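Local coordinates for protein putative hexulose 6 phosphate synthase (Salmonella typhimurium, PDB 3F4W) that is a putative enzyme of the HUMPS family, folded as a parallel eight-stranded TIM barrel, at residues A6-T11 with I28-T33. Residues are numbered along the deposited sequence; the frame is centred on the assembly and turned at random.
Sequences ALDELT and IIEVGT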
loop_
_atom_site.group_PDB
_atom_site.type_symbol
_atom_site.label_atom_id
_atom_site.label_comp_id
_atom_site.label_asym_id
_atom_site.label_seq_id
_atom_site.Cartn_x
_atom_site.Cartn_y
_atom_site.Cartn_z
ATOM N N ALA A 6 7.664 -14.360 -4.432
ATOM C CA ALA A 6 7.130 -13.452 -3.418
ATOM C C ALA A 6 7.456 -13.905 -1.993
ATOM O O ALA A 6 7.016 -14.965 -1.550
ATOM C CB ALA A 6 5.619 -13.283 -3.592
ATOM N N LEU A 7 8.234 -13.093 -1.282
ATOM C CA LEU A 7 8.472 -13.304 0.140
ATOM C C LEU A 7 7.532 -12.407 0.943
ATOM O O LEU A 7 7.814 -11.229 1.156
ATOM C CB LEU A 7 9.928 -12.999 0.499
ATOM C CG LEU A 7 11.001 -13.753 -0.290
ATOM C CD1 LEU A 7 12.384 -13.310 0.148
ATOM C CD2 LEU A 7 10.841 -15.254 -0.118
ATOM N N ASP A 8 6.412 -12.965 1.386
ATOM C CA ASP A 8 5.367 -12.158 2.009
ATOM C C ASP A 8 5.417 -12.132 3.539
ATOM O O ASP A 8 5.501 -11.063 4.145
ATOM C CB ASP A 8 3.985 -12.612 1.531
ATOM C CG ASP A 8 3.666 -12.135 0.118
ATOM O OD1 ASP A 8 4.331 -11.192 -0.362
ATOM O OD2 ASP A 8 2.744 -12.702 -0.512
ATOM N N GLU A 9 5.368 -13.306 4.160
ATOM C CA GLU A 9 5.155 -13.384 5.601
ATOM C C GLU A 9 6.399 -13.749 6.411
ATOM O O GLU A 9 6.306 -14.021 7.609
ATOM C CB GLU A 9 4.013 -14.357 5.899
ATOM C CG GLU A 9 2.735 -14.025 5.135
ATOM C CD GLU A 9 1.570 -14.921 5.508
ATOM O OE1 GLU A 9 1.730 -15.757 6.421
ATOM O OE2 GLU A 9 0.494 -14.789 4.885
ATOM N N LEU A 10 7.559 -13.740 5.764
ATOM C CA LEU A 10 8.803 -14.079 6.447
ATOM C C LEU A 10 9.425 -12.849 7.091
ATOM O O LEU A 10 9.218 -11.726 6.635
ATOM C CB LEU A 10 9.807 -14.696 5.467
ATOM C CG LEU A 10 9.477 -16.047 4.835
ATOM C CD1 LEU A 10 10.638 -16.517 3.968
ATOM C CD2 LEU A 10 9.161 -17.073 5.913
ATOM N N THR A 11 10.191 -13.068 8.155
ATOM C CA THR A 11 11.019 -12.014 8.720
ATOM C C THR A 11 12.305 -11.960 7.908
ATOM O O THR A 11 12.598 -12.885 7.153
ATOM C CB THR A 11 11.377 -12.308 10.180
ATOM O OG1 THR A 11 12.237 -13.452 10.236
ATOM C CG2 THR A 11 10.120 -12.583 10.991
ATOM N N ILE A 28 13.698 -13.275 -10.031
ATOM C CA ILE A 28 13.389 -12.038 -9.321
ATOM C C ILE A 28 12.970 -12.326 -7.888
ATOM O O ILE A 28 12.044 -13.095 -7.650
ATOM C CB ILE A 28 12.249 -11.264 -10.008
ATOM C CG1 ILE A 28 12.618 -10.935 -11.457
ATOM C CG2 ILE A 28 11.932 -9.995 -9.228
ATOM C CD1 ILE A 28 11.475 -10.338 -12.265
ATOM N N ILE A 29 13.662 -11.717 -6.935
ATOM C CA ILE A 29 13.297 -11.855 -5.535
ATOM C C ILE A 29 12.346 -10.723 -5.171
ATOM O O ILE A 29 12.692 -9.547 -5.292
ATOM C CB ILE A 29 14.535 -11.801 -4.621
ATOM C CG1 ILE A 29 15.574 -12.829 -5.079
ATOM C CG2 ILE A 29 14.136 -12.017 -3.165
ATOM C CD1 ILE A 29 16.830 -12.855 -4.228
ATOM N N GLU A 30 11.140 -11.073 -4.743
ATOM C CA GLU A 30 10.166 -10.060 -4.370
ATOM C C GLU A 30 10.091 -9.887 -2.855
ATOM O O GLU A 30 9.815 -10.834 -2.123
ATOM C CB GLU A 30 8.777 -10.399 -4.917
ATOM C CG GLU A 30 7.678 -9.498 -4.362
ATOM C CD GLU A 30 6.280 -9.947 -4.750
ATOM O OE1 GLU A 30 6.124 -10.589 -5.808
ATOM O OE2 GLU A 30 5.332 -9.651 -3.991
ATOM N N VAL A 31 10.347 -8.674 -2.386
ATOM C CA VAL A 31 10.063 -8.353 -0.995
ATOM C C VAL A 31 8.583 -7.990 -0.902
ATOM O O VAL A 31 8.174 -6.913 -1.338
ATOM C CB VAL A 31 10.947 -7.202 -0.488
ATOM C CG1 VAL A 31 10.574 -6.824 0.941
ATOM C CG2 VAL A 31 12.413 -7.596 -0.576
ATOM N N GLY A 32 7.785 -8.905 -0.357
ATOM C CA GLY A 32 6.346 -8.720 -0.252
ATOM C C GLY A 32 5.937 -7.544 0.616
ATOM O O GLY A 32 6.732 -7.040 1.408
ATOM N N THR A 33 4.689 -7.110 0.479
ATOM C CA THR A 33 4.228 -5.909 1.172
ATOM C C THR A 33 4.317 -5.991 2.699
ATOM O O THR A 33 4.826 -5.072 3.334
ATOM C CB THR A 33 2.796 -5.528 0.760
ATOM O OG1 THR A 33 2.704 -5.528 -0.668
ATOM C CG2 THR A 33 2.442 -4.147 1.291
HETATM O O HOH W 1 3.069 -8.854 -1.241
#
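The methyl of A6 sits against the carboxylate of E30 on the barrel's inner face, with CB of A6 3.5 Å from OE1 of E30. E30 reaches it with CG anti to the backbone N (chi1 170°) and the chain extended beyond, which carries the acid alongside A6; Q4 holds OE1 by a hydrogen bond. A bound malonate ion lies close to the A6 methyl.

L7 continues the parallel pairing through its backbone: its N donates to O of E30 at 2.9 Å, nearly straight at 163°, while its O accepts from N of G32 at 2.8 Å, the donor standing above the carbonyl plane. Strands 2-7 and 28-31 are thereby joined as the first two neighbours of the closed eight-stranded barrel, the pair of a beta-alpha-beta unit whose helix 12-22 packs on the outer face, against L7 and I29. L7 lies on that face against A15 and M19 of the helix and F35, and CD1 of L7 meets CG2 of I29 at 4.0 Å.

Past the strand end, D8 brings OD1 to 3.2 Å from CA of G32, the N-cap of helix 33-39. A water lies 2.8 Å from OD1 of D8 and accepts from N of T33, linking the aspartate to the helix start. OD1 of D8 also lies 4.1 Å from OE2 of E30, with D59 adding another acid beside E30.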